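Local coordinates for protein uronate isomerase (Caulobacter crescentus, PDB 2Q01) that catalyses the interconversion of D-glucuronate with D-fructuronate and of D-galacturonate with D-tagaturonate in uronate metabolism, at residues A257-L262 / A289-T293; T336-L342 / E370-L374. One frame throughout, in Å; residues are numbered along the deposited sequence.

Contact 1 of 2, residues A257-L262 / A289-T293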
ATOM      1  N   ALA B 257      18.930   2.287   1.567  1.00 42.33           N
ATOM      2  CA  ALA B 257      19.381   1.925   0.226  1.00 48.74           C
ATOM      3  C   ALA B 257      20.356   2.964  -0.337  1.00 45.06           C
ATOM      4  O   ALA B 257      20.705   2.916  -1.518  1.00 53.51           O
ATOM      5  CB  ALA B 257      18.183   1.753  -0.704  1.00 42.31           C
ATOM      6  N   ALA B 258      20.794   3.886   0.522  1.00 47.24           N
ATOM      7  CA  ALA B 258      21.600   5.040   0.125  1.00 37.06           C
ATOM      8  C   ALA B 258      22.907   4.629  -0.519  1.00 39.28           C
ATOM      9  O   ALA B 258      23.580   3.719  -0.034  1.00 42.81           O
ATOM     10  CB  ALA B 258      21.864   5.934   1.321  1.00 32.32           C
ATOM     11  N   THR B 259      23.223   5.273  -1.643  1.00 38.18           N
ATOM     12  CA  THR B 259      24.515   5.120  -2.321  1.00 35.48           C
ATOM     13  C   THR B 259      25.179   6.495  -2.451  1.00 34.02           C
ATOM     14  O   THR B 259      24.508   7.522  -2.339  1.00 29.28           O
ATOM     15  CB  THR B 259      24.374   4.480  -3.724  1.00 32.48           C
ATOM     16  OG1 THR B 259      23.630   5.348  -4.586  1.00 43.80           O
ATOM     17  CG2 THR B 259      23.671   3.128  -3.656  1.00 42.91           C
ATOM     18  N   ALA B 260      26.488   6.517  -2.682  1.00 36.32           N
ATOM     19  CA  ALA B 260      27.216   7.780  -2.870  1.00 39.18           C
ATOM     20  C   ALA B 260      28.284   7.653  -3.954  1.00 42.27           C
ATOM     21  O   ALA B 260      28.689   6.552  -4.300  1.00 47.36           O
ATOM     22  CB  ALA B 260      27.840   8.237  -1.561  1.00 30.01           C
ATOM     23  N   ASP B 261      28.738   8.779  -4.488  1.00 44.88           N
ATOM     24  CA  ASP B 261      29.796   8.762  -5.489  1.00 42.58           C
ATOM     25  C   ASP B 261      30.849   9.804  -5.130  1.00 43.32           C
ATOM     26  O   ASP B 261      30.967  10.846  -5.780  1.00 51.41           O
ATOM     27  CB  ASP B 261      29.218   8.994  -6.893  1.00 49.09           C
ATOM     28  CG  ASP B 261      30.179   8.589  -8.011  1.00 54.21           C
ATOM     29  OD1 ASP B 261      31.176   7.875  -7.750  1.00 47.74           O
ATOM     30  OD2 ASP B 261      29.925   8.984  -9.168  1.00 61.95           O
ATOM     31  N   LEU B 262      31.598   9.517  -4.069  1.00 42.03           N
ATOM     32  CA  LEU B 262      32.687  10.381  -3.631  1.00 40.37           C
ATOM     33  C   LEU B 262      33.932  10.131  -4.475  1.00 43.65           C
ATOM     34  O   LEU B 262      34.076   9.071  -5.093  1.00 52.80           O
ATOM     35  CB  LEU B 262      33.014  10.145  -2.150  1.00 34.00           C
ATOM     36  CG  LEU B 262      31.930  10.264  -1.073  1.00 36.79           C
ATOM     37  CD1 LEU B 262      32.447   9.752   0.273  1.00 30.70           C
ATOM     38  CD2 LEU B 262      31.404  11.685  -0.940  1.00 48.94           C
ATOM     39  N   ALA B 289      26.879   4.041   2.370  1.00 35.68           N
ATOM     40  CA  ALA B 289      26.511   4.505   1.037  1.00 25.91           C
ATOM     41  C   ALA B 289      27.669   4.452   0.033  1.00 28.24           C
ATOM     42  O   ALA B 289      27.500   3.965  -1.081  1.00 34.79           O
ATOM     43  CB  ALA B 289      25.936   5.922   1.112  1.00 20.06           C
ATOM     44  N   GLN B 290      28.837   4.958   0.426  1.00 33.80           N
ATOM     45  CA  GLN B 290      30.006   4.964  -0.457  1.00 32.00           C
ATOM     46  C   GLN B 290      30.489   3.554  -0.760  1.00 21.94           C
ATOM     47  O   GLN B 290      30.886   3.259  -1.883  1.00 27.03           O
ATOM     48  CB  GLN B 290      31.147   5.807   0.131  1.00 30.59           C
ATOM     49  CG  GLN B 290      32.445   5.794  -0.697  1.00 24.12           C
ATOM     50  CD  GLN B 290      32.234   6.237  -2.137  1.00 41.97           C
ATOM     51  OE1 GLN B 290      31.465   7.161  -2.411  1.00 47.35           O
ATOM     52  NE2 GLN B 290      32.923   5.582  -3.064  1.00 38.09           N
ATOM     53  N   MET B 291      30.423   2.683   0.244  1.00 35.60           N
ATOM     54  CA  MET B 291      30.817   1.286   0.084  1.00 34.12           C
ATOM     55  C   MET B 291      29.898   0.469  -0.822  1.00 35.64           C
ATOM     56  O   MET B 291      30.350  -0.494  -1.430  1.00 37.87           O
ATOM     57  CB  MET B 291      30.976   0.601   1.441  1.00 36.26           C
ATOM     58  CG  MET B 291      32.223   1.031   2.214  1.00 41.84           C
ATOM     59  SD  MET B 291      33.765   1.015   1.261  1.00 30.60           S
ATOM     60  CE  MET B 291      33.953  -0.734   0.998  1.00 28.42           C
ATOM     61  N   LEU B 292      28.623   0.848  -0.917  1.00 39.84           N
ATOM     62  CA  LEU B 292      27.713   0.219  -1.878  1.00 32.35           C
ATOM     63  C   LEU B 292      28.215   0.430  -3.296  1.00 31.26           C
ATOM     64  O   LEU B 292      28.251  -0.508  -4.089  1.00 40.45           O
ATOM     65  CB  LEU B 292      26.277   0.742  -1.734  1.00 30.57           C
ATOM     66  CG  LEU B 292      25.355   0.009  -0.750  1.00 52.23           C
ATOM     67  CD1 LEU B 292      23.902   0.423  -0.956  1.00 39.90           C
ATOM     68  CD2 LEU B 292      25.490  -1.514  -0.860  1.00 48.95           C
ATOM     69  N   THR B 293      28.629   1.661  -3.593  1.00 27.35           N
ATOM     70  CA  THR B 293      29.231   2.015  -4.883  1.00 31.57           C
ATOM     71  C   THR B 293      30.589   1.339  -5.082  1.00 32.03           C
ATOM     72  O   THR B 293      30.929   0.922  -6.185  1.00 42.08           O
ATOM     73  CB  THR B 293      29.377   3.541  -5.006  1.00 31.10           C
ATOM     74  OG1 THR B 293      28.080   4.135  -4.933  1.00 33.26           O
ATOM     75  CG2 THR B 293      30.030   3.957  -6.329  1.00 40.83           C
TER
HETATM   76  O   HOH W   1      32.974   6.535  -6.269  1.00 34.93           O
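Ala258, Thr259, Ala260 and Leu262 lie along one side of helix 281-302 and meet Ala289, Gln290, Leu292 and Thr293, a buried loop-on-helix contact in which polar backbone groups of the loop meet side chains and one carbonyl of the helix. The extended loop 257-262 leaves strand 249-252 of the TIM-barrel-like fold and leads to helix 264-276, while helix 281-302 completes the crossover to the neighbouring parallel strand 305-308. The small side chain of Ala289 is consistent with the close approach: its CA donates a C-H...O contact to Ala258 O at 3.2 Å, and its CB rests between the methyl groups of Ala258 and Ala260. In return Ala289 O takes a weak hydrogen bond from Ala260 N (3.2 Å) and a C-H...O contact from Thr259 CA. One turn further on, Thr293 OG1 donates to Ala260 O over a short 2.6 Å, coming in somewhat tilted from the carbonyl plane. Gln290 first runs with CG anti to its backbone N (chi1 176°) and then bends at chi2 (56°), which brings OE1 up to Leu262 N at 2.9 Å in a nearly straight bond of 166°. The same oxygen touches Leu262 CB, 3.4 Å away. Gln290 NE2 is held chiefly by Glu294 and makes a weak 3.3 Å bond to a water that lies within bonding distance of Asp261 OD1 and Leu262 O; Asp261 itself forms a salt bridge with Arg348. Toward the loop's beginning, Thr259 CG2 meets Leu292 CD1 at 3.8 Å, the two side chains crossing at about a right angle, while Thr259 OG1 turns to Ala341. Three polar backbone groups of the loop thus find partners on the helix: side chains serve Ala260 O and Leu262 N, whereas Ala260 N has a weak bond to the helix backbone.

Contact 2 of 2, residues T336-L342 / E370-L374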
ATOM      1  N   THR B 336      11.208   2.714   3.496  1.00 39.19           N
ATOM      2  CA  THR B 336      12.437   2.712   2.697  1.00 41.96           C
ATOM      3  C   THR B 336      12.297   3.502   1.387  1.00 43.29           C
ATOM      4  O   THR B 336      11.230   3.523   0.776  1.00 48.80           O
ATOM      5  CB  THR B 336      12.906   1.262   2.425  1.00 45.32           C
ATOM      6  OG1 THR B 336      12.827   0.509   3.642  1.00 55.02           O
ATOM      7  CG2 THR B 336      14.345   1.213   1.917  1.00 45.65           C
ATOM      8  N   GLU B 337      13.384   4.160   0.984  1.00 46.67           N
ATOM      9  CA  GLU B 337      13.425   5.017  -0.200  1.00 46.12           C
ATOM     10  C   GLU B 337      14.503   4.509  -1.163  1.00 46.18           C
ATOM     11  O   GLU B 337      15.587   4.112  -0.727  1.00 43.32           O
ATOM     12  CB  GLU B 337      13.734   6.456   0.227  1.00 46.22           C
ATOM     13  CG  GLU B 337      13.118   7.549  -0.646  1.00 63.15           C
ATOM     14  CD  GLU B 337      13.887   7.819  -1.933  1.00 66.60           C
ATOM     15  OE1 GLU B 337      13.230   8.186  -2.937  1.00 60.34           O
ATOM     16  OE2 GLU B 337      15.133   7.674  -1.940  1.00 58.72           O
ATOM     17  N   TYR B 338      14.204   4.528  -2.462  1.00 38.46           N
ATOM     18  CA  TYR B 338      15.122   4.009  -3.483  1.00 33.43           C
ATOM     19  C   TYR B 338      15.494   5.029  -4.561  1.00 31.03           C
ATOM     20  O   TYR B 338      16.613   5.002  -5.074  1.00 43.04           O
ATOM     21  CB  TYR B 338      14.546   2.744  -4.150  1.00 42.01           C
ATOM     22  CG  TYR B 338      14.464   1.548  -3.225  1.00 40.01           C
ATOM     23  CD1 TYR B 338      15.517   0.639  -3.135  1.00 30.08           C
ATOM     24  CD2 TYR B 338      13.333   1.332  -2.437  1.00 35.08           C
ATOM     25  CE1 TYR B 338      15.445  -0.452  -2.279  1.00 36.27           C
ATOM     26  CE2 TYR B 338      13.254   0.256  -1.576  1.00 27.27           C
ATOM     27  CZ  TYR B 338      14.307  -0.632  -1.501  1.00 45.93           C
ATOM     28  OH  TYR B 338      14.212  -1.694  -0.640  1.00 46.60           O
ATOM     29  N   VAL B 339      14.558   5.914  -4.900  1.00 34.47           N
ATOM     30  CA  VAL B 339      14.679   6.797  -6.072  1.00 44.62           C
ATOM     31  C   VAL B 339      15.805   7.822  -5.952  1.00 46.41           C
ATOM     32  O   VAL B 339      16.653   7.919  -6.842  1.00 53.49           O
ATOM     33  CB  VAL B 339      13.333   7.490  -6.409  1.00 42.46           C
ATOM     34  CG1 VAL B 339      13.426   8.275  -7.712  1.00 38.75           C
ATOM     35  CG2 VAL B 339      12.252   6.453  -6.534  1.00 44.04           C
ATOM     36  N   ASP B 340      15.814   8.572  -4.853  1.00 47.69           N
ATOM     37  CA  ASP B 340      16.899   9.506  -4.574  1.00 45.74           C
ATOM     38  C   ASP B 340      18.121   8.743  -4.098  1.00 46.25           C
ATOM     39  O   ASP B 340      19.255   9.110  -4.415  1.00 52.57           O
ATOM     40  CB  ASP B 340      16.483  10.526  -3.510  1.00 52.15           C
ATOM     41  CG  ASP B 340      15.562  11.612  -4.054  1.00 63.69           C
ATOM     42  OD1 ASP B 340      14.914  12.299  -3.234  1.00 64.64           O
ATOM     43  OD2 ASP B 340      15.475  11.783  -5.290  1.00 76.58           O
ATOM     44  N   ALA B 341      17.868   7.670  -3.350  1.00 41.83           N
ATOM     45  CA  ALA B 341      18.908   6.891  -2.689  1.00 39.26           C
ATOM     46  C   ALA B 341      19.901   6.249  -3.652  1.00 34.56           C
ATOM     47  O   ALA B 341      21.110   6.410  -3.491  1.00 51.12           O
ATOM     48  CB  ALA B 341      18.274   5.835  -1.781  1.00 30.74           C
ATOM     49  N   LEU B 342      19.386   5.544  -4.658  1.00 35.43           N
ATOM     50  CA  LEU B 342      20.217   4.793  -5.608  1.00 33.61           C
ATOM     51  C   LEU B 342      20.781   5.640  -6.742  1.00 37.45           C
ATOM     52  O   LEU B 342      21.621   5.166  -7.512  1.00 46.01           O
ATOM     53  CB  LEU B 342      19.433   3.615  -6.199  1.00 42.80           C
ATOM     54  CG  LEU B 342      18.934   2.495  -5.284  1.00 26.03           C
ATOM     55  CD1 LEU B 342      17.912   1.668  -6.029  1.00 43.81           C
ATOM     56  CD2 LEU B 342      20.082   1.628  -4.824  1.00 28.61           C
ATOM     57  N   GLU B 370       8.356   2.538  -6.789  1.00 38.28           N
ATOM     58  CA  GLU B 370       9.764   2.831  -7.010  1.00 36.18           C
ATOM     59  C   GLU B 370      10.520   1.700  -7.683  1.00 36.27           C
ATOM     60  O   GLU B 370      11.195   1.925  -8.680  1.00 43.46           O
ATOM     61  CB  GLU B 370      10.443   3.207  -5.688  1.00 41.88           C
ATOM     62  CG  GLU B 370       9.716   4.302  -4.910  1.00 49.76           C
ATOM     63  CD  GLU B 370      10.525   4.875  -3.767  1.00 44.19           C
ATOM     64  OE1 GLU B 370      11.612   4.339  -3.464  1.00 52.48           O
ATOM     65  OE2 GLU B 370      10.069   5.873  -3.172  1.00 47.50           O
ATOM     66  N   LEU B 371      10.396   0.494  -7.135  1.00 38.53           N
ATOM     67  CA  LEU B 371      11.199  -0.659  -7.548  1.00 32.71           C
ATOM     68  C   LEU B 371      10.955  -1.131  -8.973  1.00 37.08           C
ATOM     69  O   LEU B 371      11.906  -1.287  -9.738  1.00 40.64           O
ATOM     70  CB  LEU B 371      11.008  -1.825  -6.579  1.00 34.30           C
ATOM     71  CG  LEU B 371      11.610  -1.742  -5.173  1.00 38.49           C
ATOM     72  CD1 LEU B 371      11.297  -3.031  -4.429  1.00 40.97           C
ATOM     73  CD2 LEU B 371      13.108  -1.519  -5.223  1.00 41.78           C
ATOM     74  N   ALA B 372       9.692  -1.358  -9.329  1.00 30.00           N
ATOM     75  CA  ALA B 372       9.358  -1.783 -10.685  1.00 25.75           C
ATOM     76  C   ALA B 372       9.660  -0.729 -11.768  1.00 34.23           C
ATOM     77  O   ALA B 372      10.241  -1.091 -12.795  1.00 32.30           O
ATOM     78  CB  ALA B 372       7.914  -2.308 -10.783  1.00 31.46           C
ATOM     79  N   PRO B 373       9.270   0.560 -11.554  1.00 33.12           N
ATOM     80  CA  PRO B 373       9.732   1.628 -12.463  1.00 28.90           C
ATOM     81  C   PRO B 373      11.249   1.721 -12.663  1.00 33.09           C
ATOM     82  O   PRO B 373      11.698   1.967 -13.780  1.00 36.68           O
ATOM     83  CB  PRO B 373       9.205   2.895 -11.796  1.00 20.03           C
ATOM     84  CG  PRO B 373       7.946   2.435 -11.125  1.00 26.38           C
ATOM     85  CD  PRO B 373       8.341   1.111 -10.542  1.00 31.59           C
ATOM     86  N   LEU B 374      12.016   1.527 -11.593  1.00 34.57           N
ATOM     87  CA  LEU B 374      13.473   1.529 -11.668  1.00 32.00           C
ATOM     88  C   LEU B 374      13.995   0.302 -12.407  1.00 23.93           C
ATOM     89  O   LEU B 374      14.848   0.414 -13.290  1.00 38.77           O
ATOM     90  CB  LEU B 374      14.100   1.612 -10.261  1.00 22.35           C
ATOM     91  CG  LEU B 374      14.184   2.970  -9.554  1.00 24.11           C
ATOM     92  CD1 LEU B 374      14.610   2.772  -8.102  1.00 31.61           C
ATOM     93  CD2 LEU B 374      15.132   3.934 -10.253  1.00 21.60           C
TER
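Val339 and Glu370 bring the backbones nearest, with CA atoms 6.4 Å apart, where the loop leading into helix 343-349 passes one side of helix 366-375, itself kinked at Pro373. Glu370, extended beyond CG (chi2 -168°), reaches across to the loop, and its OE1 accepts Tyr338 N at 2.8 Å, met nearly along the C-O bond. Val339 CG2 packs on the same carboxylate, 3.6 Å from Glu370 CD. OE1 also lies at the edge of the Tyr338 ring, whose plane stands 87° from that of the carboxylate. Over one ring face, Leu371 CD2 sits 3.7 Å from the centroid and 5° off the normal, a CH-pi contact. Both segments flank strand 357-359 of the parallel sheet in this TIM-barrel-clan protein, and Tyr338 OH turns to Phe360 O and Thr361 just past that strand. An alanine in place of Glu370 would probably leave Tyr338 N without its acceptor and open a gap beside Val339 CG2. A second acid stands close: Glu337 OE1 is 3.9 Å from Glu370 OE2, a like-charge approach probably eased by the bonds Glu337 accepts from Asp340 N and Ala341 N. Leu374 CD1 fits against Tyr338 CB (4.0 Å) and Leu342 CD1 (4.1 Å), and across the subunit boundary Val339 O accepts a hydrogen bond from His316 of a neighbouring subunit.

In the fold
From the N terminus, the chain leaves strand 249-252 and contact 1 closes the first loop, enclosing helix 264-276 and the start of helix 281-302. The chain then passes through strand 305-308 before contact 2 closes a second loop, which holds helix 343-349, strand 357-359 and the start of helix 366-375. The loops follow in series, neither nested nor crossed. They nonetheless touch, with centres about 14 Å apart: Thr259 OG1 probably hydrogen-bonds Ala341 O at 2.9 Å, and Ala257 CB packs on Glu337 O. Segments 257-262 and 336-342 thus lie side by side, linking helix 281-302 through two loops to helix 366-375, whose last residue, Ala375, belongs to a potassium site.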